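PDB 7EPK: signal recognition particle 54 kDa protein from Aeropyrum pernix, which belongs to the SRP54 family, with a helical bundle domain, a P-loop GTPase domain and a signal peptide binding domain. Local coordinates for residues G124-S132 / L143-F154. Residues are numbered along the deposited sequence; the frame is centred on the assembly and turned at random.
Sequences GYKVGLVSS and LKRLAEEAGAMF
The Phe154 ring meets Ser131 through its outer atoms, with Ser131 CB lying oblique to the ring at 4.0 Å from CZ. One face of the ring carries Lys144 CG, offset toward the rim, and Leu143 CG sits at the edge in the ring plane. CG of Phe154 is anti to the backbone N (chi1 173°), which places the ring beside Leu143 and Lys144 of the helix; Tyr140 of helix 139-150 adds an edge-to-face contact. Leu143 reaches across to strand 127-131. Its CD1 meets Leu129 CD1 at 4.0 Å, while CD2 lies against the backbone between Val130 and Ser131. Leu129 CD1 also packs on Ala147 CB at 3.9 Å. Farther along, Ala152 CB rests on Val127 CG1. Two backbone bonds join the strands in parallel: Met153 N to Val127 O at 2.9 Å and Leu129 N to Met153 O at 3.0 Å. At the margin, Met153 CE touches Lys126 CG. Gly151 ends the helix in a Schellman motif and turns the chain into edge strand 153-156. The helical residues 143-150 run antiparallel to strand 127-131 (176°). Helix 139-150 links parallel strands 127-131 and 153-156, a beta-alpha-beta crossover of the P-loop GTPase domain.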
loop_
_atom_site.group_PDB
_atom_site.type_symbol
_atom_site.label_atom_id
_atom_site.label_comp_id
_atom_site.label_asym_id
_atom_site.label_seq_id
_atom_site.Cartn_x
_atom_site.Cartn_y
_atom_site.Cartn_z
ATOM N N GLY A 124 6.859 20.772 1.875
ATOM C CA GLY A 124 6.371 22.156 2.039
ATOM C C GLY A 124 5.861 22.438 3.440
ATOM O O GLY A 124 4.995 23.318 3.599
ATOM N N TYR A 125 6.374 21.728 4.437
ATOM C CA TYR A 125 6.032 21.957 5.862
ATOM C C TYR A 125 7.130 22.860 6.448
ATOM O O TYR A 125 8.326 22.649 6.089
ATOM C CB TYR A 125 5.860 20.606 6.574
ATOM C CG TYR A 125 4.517 19.936 6.392
ATOM C CD1 TYR A 125 3.371 20.499 6.935
ATOM C CD2 TYR A 125 4.376 18.724 5.721
ATOM C CE1 TYR A 125 2.128 19.902 6.808
ATOM C CE2 TYR A 125 3.136 18.116 5.574
ATOM C CZ TYR A 125 2.004 18.707 6.120
ATOM O OH TYR A 125 0.754 18.148 6.021
ATOM N N LYS A 126 6.747 23.825 7.304
ATOM C CA LYS A 126 7.672 24.610 8.185
ATOM C C LYS A 126 8.059 23.752 9.401
ATOM O O LYS A 126 7.224 23.595 10.329
ATOM C CB LYS A 126 7.033 25.935 8.627
ATOM C CG LYS A 126 7.967 27.138 8.594
ATOM C CD LYS A 126 8.372 27.505 7.181
ATOM C CE LYS A 126 9.284 28.707 7.080
ATOM N NZ LYS A 126 9.697 28.924 5.671
ATOM N N VAL A 127 9.277 23.215 9.392
ATOM C CA VAL A 127 9.765 22.216 10.387
ATOM C C VAL A 127 10.769 22.870 11.339
ATOM O O VAL A 127 11.738 23.484 10.831
ATOM C CB VAL A 127 10.414 21.022 9.665
ATOM C CG1 VAL A 127 10.997 19.997 10.632
ATOM C CG2 VAL A 127 9.429 20.366 8.724
ATOM N N GLY A 128 10.581 22.678 12.651
ATOM C CA GLY A 128 11.618 22.900 13.687
ATOM C C GLY A 128 12.045 21.593 14.346
ATOM O O GLY A 128 11.177 20.705 14.466
ATOM N N LEU A 129 13.341 21.456 14.684
ATOM C CA LEU A 129 13.923 20.401 15.573
ATOM C C LEU A 129 14.208 20.999 16.964
ATOM O O LEU A 129 14.360 22.223 17.088
ATOM C CB LEU A 129 15.200 19.828 14.946
ATOM C CG LEU A 129 14.991 18.854 13.775
ATOM C CD1 LEU A 129 16.227 18.728 12.905
ATOM C CD2 LEU A 129 14.606 17.475 14.264
ATOM N N VAL A 130 14.253 20.168 17.997
ATOM C CA VAL A 130 14.519 20.569 19.408
ATOM C C VAL A 130 15.527 19.584 19.997
ATOM O O VAL A 130 15.197 18.367 20.052
ATOM C CB VAL A 130 13.222 20.552 20.226
ATOM C CG1 VAL A 130 13.477 20.694 21.716
ATOM C CG2 VAL A 130 12.230 21.594 19.746
ATOM N N SER A 131 16.695 20.062 20.442
ATOM C CA SER A 131 17.696 19.237 21.177
ATOM C C SER A 131 17.346 19.234 22.675
ATOM O O SER A 131 17.595 20.244 23.360
ATOM C CB SER A 131 19.127 19.686 20.929
ATOM O OG SER A 131 20.063 18.779 21.517
ATOM N N SER A 132 16.754 18.142 23.158
ATOM C CA SER A 132 16.465 17.912 24.595
ATOM C C SER A 132 17.601 17.090 25.211
ATOM O O SER A 132 17.737 17.143 26.454
ATOM C CB SER A 132 15.142 17.220 24.794
ATOM O OG SER A 132 15.309 15.800 24.768
ATOM N N LEU A 143 22.467 17.911 16.256
ATOM C CA LEU A 143 21.105 18.297 15.806
ATOM C C LEU A 143 21.181 19.640 15.053
ATOM O O LEU A 143 20.588 19.738 13.946
ATOM C CB LEU A 143 20.171 18.334 17.025
ATOM C CG LEU A 143 18.679 18.300 16.712
ATOM C CD1 LEU A 143 18.320 17.095 15.842
ATOM C CD2 LEU A 143 17.847 18.305 17.989
ATOM N N LYS A 144 21.936 20.607 15.597
ATOM C CA LYS A 144 22.208 21.936 14.980
ATOM C C LYS A 144 22.572 21.761 13.494
ATOM O O LYS A 144 21.882 22.364 12.647
ATOM C CB LYS A 144 23.327 22.668 15.729
ATOM C CG LYS A 144 22.959 24.062 16.226
ATOM C CD LYS A 144 22.739 25.084 15.133
ATOM C CE LYS A 144 22.236 26.413 15.664
ATOM N NZ LYS A 144 21.872 27.332 14.557
ATOM N N ARG A 145 23.617 20.976 13.200
ATOM C CA ARG A 145 24.113 20.682 11.827
ATOM C C ARG A 145 22.930 20.240 10.958
ATOM O O ARG A 145 22.608 20.966 9.984
ATOM C CB ARG A 145 25.194 19.591 11.848
ATOM C CG ARG A 145 26.631 20.097 11.785
ATOM C CD ARG A 145 27.512 19.485 12.867
ATOM N NE ARG A 145 27.319 18.043 13.008
ATOM C CZ ARG A 145 27.747 17.294 14.028
ATOM N NH1 ARG A 145 27.507 15.988 14.020
ATOM N NH2 ARG A 145 28.405 17.845 15.040
ATOM N N LEU A 146 22.299 19.116 11.328
ATOM C CA LEU A 146 21.216 18.446 10.548
ATOM C C LEU A 146 20.052 19.417 10.302
ATOM O O LEU A 146 19.437 19.303 9.234
ATOM C CB LEU A 146 20.736 17.188 11.288
ATOM C CG LEU A 146 21.725 16.026 11.323
ATOM C CD1 LEU A 146 21.263 14.937 12.277
ATOM C CD2 LEU A 146 21.925 15.458 9.928
ATOM N N ALA A 147 19.753 20.318 11.246
ATOM C CA ALA A 147 18.593 21.233 11.166
ATOM C C ALA A 147 18.788 22.197 9.994
ATOM O O ALA A 147 17.876 22.294 9.134
ATOM C CB ALA A 147 18.395 21.960 12.470
ATOM N N GLU A 148 19.953 22.849 9.921
ATOM C CA GLU A 148 20.285 23.806 8.826
ATOM C C GLU A 148 20.548 23.010 7.536
ATOM O O GLU A 148 20.018 23.400 6.477
ATOM C CB GLU A 148 21.438 24.730 9.239
ATOM C CG GLU A 148 21.245 26.181 8.803
ATOM C CD GLU A 148 19.809 26.703 8.784
ATOM O OE1 GLU A 148 19.464 27.433 7.833
ATOM O OE2 GLU A 148 19.029 26.379 9.711
ATOM N N GLU A 149 21.278 21.898 7.639
ATOM C CA GLU A 149 21.491 20.913 6.543
ATOM C C GLU A 149 20.149 20.502 5.921
ATOM O O GLU A 149 20.135 20.226 4.704
ATOM C CB GLU A 149 22.228 19.699 7.104
ATOM C CG GLU A 149 22.426 18.565 6.115
ATOM C CD GLU A 149 23.491 17.571 6.556
ATOM O OE1 GLU A 149 24.391 17.979 7.336
ATOM O OE2 GLU A 149 23.426 16.391 6.129
ATOM N N ALA A 150 19.085 20.433 6.729
ATOM C CA ALA A 150 17.738 19.950 6.343
ATOM C C ALA A 150 16.864 21.136 5.942
ATOM O O ALA A 150 15.780 20.935 5.332
ATOM C CB ALA A 150 17.113 19.197 7.491
ATOM N N GLY A 151 17.301 22.336 6.297
ATOM C CA GLY A 151 16.510 23.553 6.051
ATOM C C GLY A 151 15.318 23.619 6.983
ATOM O O GLY A 151 14.217 23.914 6.511
ATOM N N ALA A 152 15.552 23.371 8.273
ATOM C CA ALA A 152 14.542 23.411 9.357
ATOM C C ALA A 152 15.079 24.272 10.497
ATOM O O ALA A 152 16.301 24.189 10.761
ATOM C CB ALA A 152 14.234 22.009 9.843
ATOM N N MET A 153 14.192 25.019 11.165
ATOM C CA MET A 153 14.533 25.834 12.357
ATOM C C MET A 153 15.058 24.911 13.463
ATOM O O MET A 153 14.926 23.686 13.341
ATOM C CB MET A 153 13.328 26.621 12.868
ATOM C CG MET A 153 12.749 27.581 11.843
ATOM S SD MET A 153 11.194 28.349 12.395
ATOM C CE MET A 153 10.584 28.932 10.812
ATOM N N PHE A 154 15.683 25.483 14.486
ATOM C CA PHE A 154 16.332 24.724 15.582
ATOM C C PHE A 154 16.121 25.452 16.905
ATOM O O PHE A 154 15.910 26.676 16.931
ATOM C CB PHE A 154 17.823 24.526 15.313
ATOM C CG PHE A 154 18.603 23.907 16.449
ATOM C CD1 PHE A 154 18.730 22.531 16.563
ATOM C CD2 PHE A 154 19.240 24.700 17.392
ATOM C CE1 PHE A 154 19.456 21.974 17.606
ATOM C CE2 PHE A 154 19.964 24.139 18.434
ATOM C CZ PHE A 154 20.066 22.775 18.544
#